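Side-chain contacts in putative branched chain amino acid ABC transporter, periplasmic amino acid-binding protein (PDB 4XFK), which probably binds leucine, isoleucine, valine, threonine and alanine in the periplasm as a component of an amino-acid transport system: residues I198-F201 / S202-V205; T323-A326 / L327-N331; P23-S26 / T27-Y31. The protein carries 1 engineered substitution. All blocks are in the same frame, centred on the assembly; numbering follows the deposited sequence.

Interaction 1 of 3, residues I198-F201 / S202-V205; sequences IQDF and SPYV
Two torsions bring the key groups of Ile198-Phe201 to Ser202-Val205: Asp200 swings its CG opposite the backbone N (chi1 -171°), which carries the carboxylate forward to Ser202, while Tyr204 sets its CG beside its own backbone N (chi1 -66°), which turns its ring back toward Ile198. The result is an Asx turn leading into helix 202-210, with Phe201 at the N-cap position. Asp200 OD1 takes two bonds from a single residue. Ser202 N approaches Asp200 OD1 at 2.9 Å from the anti side, somewhat out of the carboxylate plane, and Ser202 OG donates to the syn lone pair of the same atom at 3.0 Å. These two bonds on one oxygen restrain the turn of the carboxylate and occupy a backbone N-H at the start of the helix. Phe201 O then accepts from Val205 N at 3.0 Å, and more weakly from Tyr204 N.

An apolar cluster gathers round the same turn. The Phe201 and Tyr204 rings meet obliquely, their planes at 53°, and the Phe201 ring also has an edge-to-face partner in His193 of strand 186-193. Phe201 reaches helix 223-235 as well, through Asp224 and Ala231. Ile198 serves both rings with different branches: CG2 sits 3.7 Å above the centre of the Phe201 ring, and CD1 comes within 3.6 Å of Tyr204 OH.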
loop_
_atom_site.group_PDB
_atom_site.type_symbol
_atom_site.label_atom_id
_atom_site.label_comp_id
_atom_site.label_asym_id
_atom_site.label_seq_id
_atom_site.Cartn_x
_atom_site.Cartn_y
_atom_site.Cartn_z
ATOM N N ILE A 198 -11.818 -10.171 15.864
ATOM C CA ILE A 198 -11.584 -10.024 17.294
ATOM C C ILE A 198 -11.981 -8.633 17.793
ATOM O O ILE A 198 -11.525 -7.621 17.264
ATOM C CB ILE A 198 -10.121 -10.305 17.624
ATOM C CG1 ILE A 198 -9.792 -11.780 17.352
ATOM C CG2 ILE A 198 -9.814 -9.912 19.062
ATOM C CD1 ILE A 198 -8.316 -12.042 17.130
ATOM N N GLN A 199 -12.829 -8.590 18.815
ATOM C CA GLN A 199 -13.324 -7.312 19.328
ATOM C C GLN A 199 -12.622 -6.893 20.612
ATOM O O GLN A 199 -12.783 -5.765 21.076
ATOM C CB GLN A 199 -14.836 -7.371 19.563
ATOM C CG GLN A 199 -15.639 -7.664 18.311
ATOM C CD GLN A 199 -15.316 -6.712 17.172
ATOM O OE1 GLN A 199 -15.479 -5.497 17.298
ATOM N NE2 GLN A 199 -14.853 -7.261 16.054
ATOM N N ASP A 200 -11.852 -7.810 21.184
ATOM C CA ASP A 200 -11.145 -7.548 22.429
ATOM C C ASP A 200 -9.742 -8.125 22.344
ATOM O O ASP A 200 -9.543 -9.340 22.423
ATOM C CB ASP A 200 -11.896 -8.169 23.609
ATOM C CG ASP A 200 -11.326 -7.755 24.956
ATOM O OD1 ASP A 200 -10.189 -7.241 25.010
ATOM O OD2 ASP A 200 -12.020 -7.946 25.973
ATOM N N PHE A 201 -8.764 -7.242 22.189
ATOM C CA PHE A 201 -7.384 -7.676 22.043
ATOM C C PHE A 201 -6.635 -7.782 23.368
ATOM O O PHE A 201 -5.435 -8.051 23.379
ATOM C CB PHE A 201 -6.638 -6.762 21.070
ATOM C CG PHE A 201 -6.860 -7.120 19.623
ATOM C CD1 PHE A 201 -6.038 -8.051 18.993
ATOM C CD2 PHE A 201 -7.900 -6.552 18.901
ATOM C CE1 PHE A 201 -6.235 -8.395 17.664
ATOM C CE2 PHE A 201 -8.101 -6.890 17.573
ATOM C CZ PHE A 201 -7.267 -7.816 16.956
ATOM N N SER A 202 -7.334 -7.587 24.482
ATOM C CA SER A 202 -6.682 -7.698 25.789
ATOM C C SER A 202 -5.849 -8.973 26.009
ATOM O O SER A 202 -4.734 -8.888 26.521
ATOM C CB SER A 202 -7.683 -7.492 26.933
ATOM O OG SER A 202 -8.194 -6.170 26.902
ATOM N N PRO A 203 -6.371 -10.158 25.623
ATOM C CA PRO A 203 -5.551 -11.355 25.870
ATOM C C PRO A 203 -4.268 -11.382 25.039
ATOM O O PRO A 203 -3.258 -11.964 25.451
ATOM C CB PRO A 203 -6.464 -12.508 25.444
ATOM C CG PRO A 203 -7.832 -11.952 25.482
ATOM C CD PRO A 203 -7.722 -10.509 25.150
ATOM N N TYR A 204 -4.304 -10.754 23.869
ATOM C CA TYR A 204 -3.121 -10.683 23.018
ATOM C C TYR A 204 -2.100 -9.707 23.585
ATOM O O TYR A 204 -0.892 -9.965 23.568
ATOM C CB TYR A 204 -3.519 -10.311 21.586
ATOM C CG TYR A 204 -4.351 -11.393 20.943
ATOM C CD1 TYR A 204 -3.745 -12.460 20.290
ATOM C CD2 TYR A 204 -5.742 -11.373 21.024
ATOM C CE1 TYR A 204 -4.494 -13.464 19.716
ATOM C CE2 TYR A 204 -6.501 -12.380 20.456
ATOM C CZ TYR A 204 -5.871 -13.420 19.804
ATOM O OH TYR A 204 -6.624 -14.418 19.241
ATOM N N VAL A 205 -2.592 -8.588 24.104
ATOM C CA VAL A 205 -1.727 -7.635 24.775
ATOM C C VAL A 205 -1.067 -8.286 25.997
ATOM O O VAL A 205 0.116 -8.074 26.257
ATOM C CB VAL A 205 -2.488 -6.335 25.119
ATOM C CG1 VAL A 205 -1.659 -5.431 26.009
ATOM C CG2 VAL A 205 -2.868 -5.611 23.829
#

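Interaction 2 of 3, residues T323-A326 / L327-N331; sequences TDIA and LAIEN
The flat groups that meet between Thr323-Ala326 and Leu327-Asn331 are peptide units rather than rings, and beside three of their carbonyl oxygens, next to the N-H donor, lies an aliphatic gamma carbon. Leu327 CG comes within 3.4 Å of Thr323 O, Ile329 CG1 within 3.3 Å of Ile325 O, and Glu330 CG within 3.5 Å of Ala326 O. The principle illustrated is that of the alpha-helix itself: each of these three carbons, set on the side of its own backbone N (chi1 -65° in Leu327), leans back over the carbonyl four residues earlier. Those same oxygens accept the i to i+4 hydrogen bonds, from Leu327 N to Thr323 O at 2.9 Å through to Glu330 N to Ala326 O at 3.1 Å, and Ala328 N to Asp324 O belongs to the same series.

Side-chain contact along the helix is light by comparison. Ile325 CG2 and Ile329 CD1 meet at 4.2 Å, one turn apart, on the buried flank. The polar ends turn to other parts of the chain: the Glu330 carboxylate uses OE2 for both a hydrogen bond from His348 NE2 and a salt bridge to Arg397 NH1, an environment that would probably favour its ionised form, and Thr323 OG1 bonds to Tyr130 OH. Helix 322-331 lies against helix 296-312, where Ile325 and Ile329 reach Phe306 and Ala328 meets Ala309, and against the parallel sheet, where Ile325 and Ala326 touch Leu111, Ile329 touches Leu113, and Ala326 rests on Phe132 of strand 131-133.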
loop_
_atom_site.group_PDB
_atom_site.type_symbol
_atom_site.label_atom_id
_atom_site.label_comp_id
_atom_site.label_asym_id
_atom_site.label_seq_id
_atom_site.Cartn_x
_atom_site.Cartn_y
_atom_site.Cartn_z
ATOM N N THR A 323 -0.790 -3.328 -24.131
ATOM C CA THR A 323 0.598 -3.773 -24.140
ATOM C C THR A 323 1.522 -2.571 -24.266
ATOM O O THR A 323 2.528 -2.481 -23.568
ATOM C CB THR A 323 0.873 -4.791 -25.255
ATOM O OG1 THR A 323 -0.032 -5.886 -25.093
ATOM C CG2 THR A 323 2.313 -5.304 -25.172
ATOM N N ASP A 324 1.162 -1.629 -25.133
ATOM C CA ASP A 324 1.931 -0.397 -25.263
ATOM C C ASP A 324 1.909 0.397 -23.962
ATOM O O ASP A 324 2.926 0.959 -23.563
ATOM C CB ASP A 324 1.429 0.458 -26.432
ATOM C CG ASP A 324 1.693 -0.180 -27.781
ATOM O OD1 ASP A 324 2.613 -1.024 -27.874
ATOM O OD2 ASP A 324 0.983 0.167 -28.747
ATOM N N ILE A 325 0.765 0.432 -23.285
ATOM C CA ILE A 325 0.694 1.116 -21.997
ATOM C C ILE A 325 1.609 0.421 -20.980
ATOM O O ILE A 325 2.373 1.079 -20.276
ATOM C CB ILE A 325 -0.756 1.208 -21.466
ATOM C CG1 ILE A 325 -1.588 2.130 -22.370
ATOM C CG2 ILE A 325 -0.777 1.709 -20.019
ATOM C CD1 ILE A 325 -3.083 2.096 -22.088
ATOM N N ALA A 326 1.563 -0.905 -20.946
ATOM C CA ALA A 326 2.400 -1.671 -20.026
ATOM C C ALA A 326 3.889 -1.393 -20.240
ATOM O O ALA A 326 4.635 -1.167 -19.285
ATOM C CB ALA A 326 2.117 -3.159 -20.171
ATOM N N LEU A 327 4.322 -1.404 -21.497
ATOM C CA LEU A 327 5.718 -1.109 -21.806
ATOM C C LEU A 327 6.063 0.318 -21.394
ATOM O O LEU A 327 7.146 0.575 -20.878
ATOM C CB LEU A 327 6.007 -1.336 -23.291
ATOM C CG LEU A 327 5.876 -2.787 -23.750
ATOM C CD1 LEU A 327 5.884 -2.861 -25.277
ATOM C CD2 LEU A 327 6.988 -3.648 -23.170
ATOM N N ALA A 328 5.142 1.248 -21.613
ATOM C CA ALA A 328 5.393 2.626 -21.208
ATOM C C ALA A 328 5.535 2.740 -19.681
ATOM O O ALA A 328 6.347 3.525 -19.195
ATOM C CB ALA A 328 4.301 3.557 -21.723
ATOM N N ILE A 329 4.778 1.950 -18.919
ATOM C CA ILE A 329 4.930 1.976 -17.465
ATOM C C ILE A 329 6.323 1.477 -17.084
ATOM O O ILE A 329 7.001 2.085 -16.265
ATOM C CB ILE A 329 3.859 1.138 -16.736
ATOM C CG1 ILE A 329 2.454 1.681 -17.009
ATOM C CG2 ILE A 329 4.128 1.145 -15.225
ATOM C CD1 ILE A 329 1.349 0.728 -16.564
ATOM N N GLU A 330 6.755 0.379 -17.700
ATOM C CA GLU A 330 8.101 -0.141 -17.458
ATOM C C GLU A 330 9.176 0.908 -17.703
ATOM O O GLU A 330 10.183 0.953 -16.988
ATOM C CB GLU A 330 8.386 -1.349 -18.349
ATOM C CG GLU A 330 7.595 -2.592 -18.000
ATOM C CD GLU A 330 8.039 -3.801 -18.800
ATOM O OE1 GLU A 330 8.543 -3.627 -19.930
ATOM O OE2 GLU A 330 7.911 -4.930 -18.293
ATOM N N ASN A 331 8.972 1.726 -18.735
ATOM C CA ASN A 331 9.979 2.684 -19.175
ATOM C C ASN A 331 9.875 4.045 -18.494
ATOM O O ASN A 331 10.744 4.896 -18.677
ATOM C CB ASN A 331 9.875 2.904 -20.687
ATOM C CG ASN A 331 10.086 1.639 -21.490
ATOM O OD1 ASN A 331 10.740 0.709 -21.043
ATOM N ND2 ASN A 331 9.541 1.614 -22.702
#

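Interaction 3 of 3, residues P23-S26 / T27-Y31; sequences PQAS and TGLLY. With NA (sodium ion), chain D.
Ala25 and Leu29 meet where the chain enters helix 26-44, the helix that follows strand 13-18 in the periplasmic binding protein fold. Leu29 N donates to Ala25 O at 2.8 Å, and the Leu29 side chain folds back over the same residue. With CG anti to its carbonyl carbon (chi1 -72°), Leu29 brings that atom 3.3 Å from Ala25 O. Leu29 CD1 meets Ala25 CB at 4.0 Å. One residue further on, the bond from Leu30 N to Ser26 O is weak.

Water extends the helix start into the preceding loop. One molecule donates to Gln24 O and accepts from Gly28 N at 2.8 Å, taking up a first-turn N-H. Thr27 OG1 bonds to Tyr294 OH and also to a second water, which Ser26 OG reaches in one of its two modelled conformers, a link that is therefore doubtful. Gln24 OE1 is held by Asn196 ND2, which tethers this loop to the one following strand 186-193.

Tyr31 points its phenol at a sodium ion, with OH 2.4 Å from the metal. Two waters complete the sphere with Gly85 and Gly116, whose backbone O atoms both bind the ion. These glycines follow strands 81-84 and 111-114, so the sodium joins a helix to two loops at the C-terminal ends of parallel strands, an alpha/beta arrangement typical of a periplasmic binding protein lobe.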
loop_
_atom_site.group_PDB
_atom_site.type_symbol
_atom_site.label_atom_id
_atom_site.label_comp_id
_atom_site.label_asym_id
_atom_site.label_seq_id
_atom_site.Cartn_x
_atom_site.Cartn_y
_atom_site.Cartn_z
ATOM N N PRO A 23 -19.733 -0.646 6.719
ATOM C CA PRO A 23 -18.857 -0.558 7.897
ATOM C C PRO A 23 -17.424 -1.046 7.679
ATOM O O PRO A 23 -16.570 -0.749 8.511
ATOM C CB PRO A 23 -19.581 -1.423 8.943
ATOM C CG PRO A 23 -20.439 -2.348 8.150
ATOM C CD PRO A 23 -20.857 -1.578 6.928
ATOM N N GLN A 24 -17.157 -1.764 6.596
ATOM C CA GLN A 24 -15.807 -2.259 6.342
ATOM C C GLN A 24 -15.079 -1.441 5.283
ATOM O O GLN A 24 -14.009 -1.842 4.827
ATOM C CB GLN A 24 -15.838 -3.720 5.880
ATOM C CG GLN A 24 -16.615 -4.672 6.761
ATOM C CD GLN A 24 -16.212 -4.610 8.217
ATOM O OE1 GLN A 24 -15.045 -4.383 8.555
ATOM N NE2 GLN A 24 -17.182 -4.821 9.097
ATOM N N ALA A 25 -15.643 -0.300 4.890
ATOM C CA ALA A 25 -15.157 0.419 3.708
ATOM C C ALA A 25 -14.139 1.519 3.987
ATOM O O ALA A 25 -13.765 2.230 3.072
ATOM C CB ALA A 25 -16.348 0.996 2.910
ATOM N N SER A 26 -13.656 1.672 5.218
ATOM C CA SER A 26 -12.798 2.820 5.499
ATOM C C SER A 26 -11.541 2.846 4.620
ATOM O O SER A 26 -11.156 3.904 4.110
ATOM C CB SER A 26 -12.451 2.938 6.988
ATOM O OG SER A 26 -11.726 1.817 7.452
ATOM N N THR A 27 -10.911 1.694 4.411
ATOM C CA THR A 27 -9.724 1.665 3.571
ATOM C C THR A 27 -10.080 1.834 2.093
ATOM O O THR A 27 -9.445 2.621 1.383
ATOM C CB THR A 27 -8.898 0.390 3.821
ATOM O OG1 THR A 27 -8.432 0.408 5.175
ATOM C CG2 THR A 27 -7.688 0.320 2.900
ATOM N N GLY A 28 -11.108 1.122 1.633
ATOM C CA GLY A 28 -11.545 1.233 0.249
ATOM C C GLY A 28 -11.915 2.657 -0.127
ATOM O O GLY A 28 -11.629 3.110 -1.239
ATOM N N LEU A 29 -12.516 3.390 0.809
ATOM C CA LEU A 29 -12.890 4.779 0.534
ATOM C C LEU A 29 -11.680 5.705 0.416
ATOM O O LEU A 29 -11.741 6.730 -0.266
ATOM C CB LEU A 29 -13.876 5.293 1.586
ATOM C CG LEU A 29 -15.273 4.690 1.461
ATOM C CD1 LEU A 29 -16.089 4.995 2.709
ATOM C CD2 LEU A 29 -15.982 5.220 0.220
ATOM N N LEU A 30 -10.577 5.360 1.081
ATOM C CA LEU A 30 -9.346 6.132 0.930
ATOM C C LEU A 30 -8.691 5.817 -0.421
ATOM O O LEU A 30 -8.137 6.716 -1.058
ATOM C CB LEU A 30 -8.391 5.910 2.110
ATOM C CG LEU A 30 -8.944 6.411 3.454
ATOM C CD1 LEU A 30 -8.001 6.016 4.592
ATOM C CD2 LEU A 30 -9.197 7.932 3.434
ATOM N N TYR A 31 -8.779 4.562 -0.874
ATOM C CA TYR A 31 -8.408 4.265 -2.269
ATOM C C TYR A 31 -9.249 5.097 -3.230
ATOM O O TYR A 31 -8.717 5.675 -4.176
ATOM C CB TYR A 31 -8.487 2.755 -2.612
ATOM C CG TYR A 31 -7.274 2.029 -2.090
ATOM C CD1 TYR A 31 -6.046 2.155 -2.727
ATOM C CD2 TYR A 31 -7.343 1.251 -0.936
ATOM C CE1 TYR A 31 -4.922 1.522 -2.235
ATOM C CE2 TYR A 31 -6.217 0.612 -0.426
ATOM C CZ TYR A 31 -5.009 0.751 -1.078
ATOM O OH TYR A 31 -3.883 0.141 -0.560
HETATM NA NA NA D . -3.618 -1.854 0.658
HETATM O O HOH W 1 -11.986 -1.113 3.136
HETATM O O HOH W 2 -10.529 -0.390 6.772
HETATM O O HOH W 3 -2.011 -1.288 2.152
HETATM O O HOH W 4 -5.066 -2.246 2.296
#

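In the fold
All three are local contacts at or within helices, but they differ in place and chemistry. Interactions 1 and 2 lie on opposite sides of the chain's centre, their own centres about 46 Å apart; interaction 3 is nearest the middle, about 13 Å from that centre. Interactions 2 and 3 both belong with the five-stranded parallel sheet, whereas interaction 1 packs beside the mixed sheet. Half the touching residues of 323-331 are buried and just one is exposed; 198-205 is more superficial, with two of seven buried. At 198-205 a carboxylate closes an Asx turn ahead of the helix; at 23-31 a water bridges loop and first helical turn, and Tyr31 binds a sodium ion; at 323-331 backbone bonds dominate.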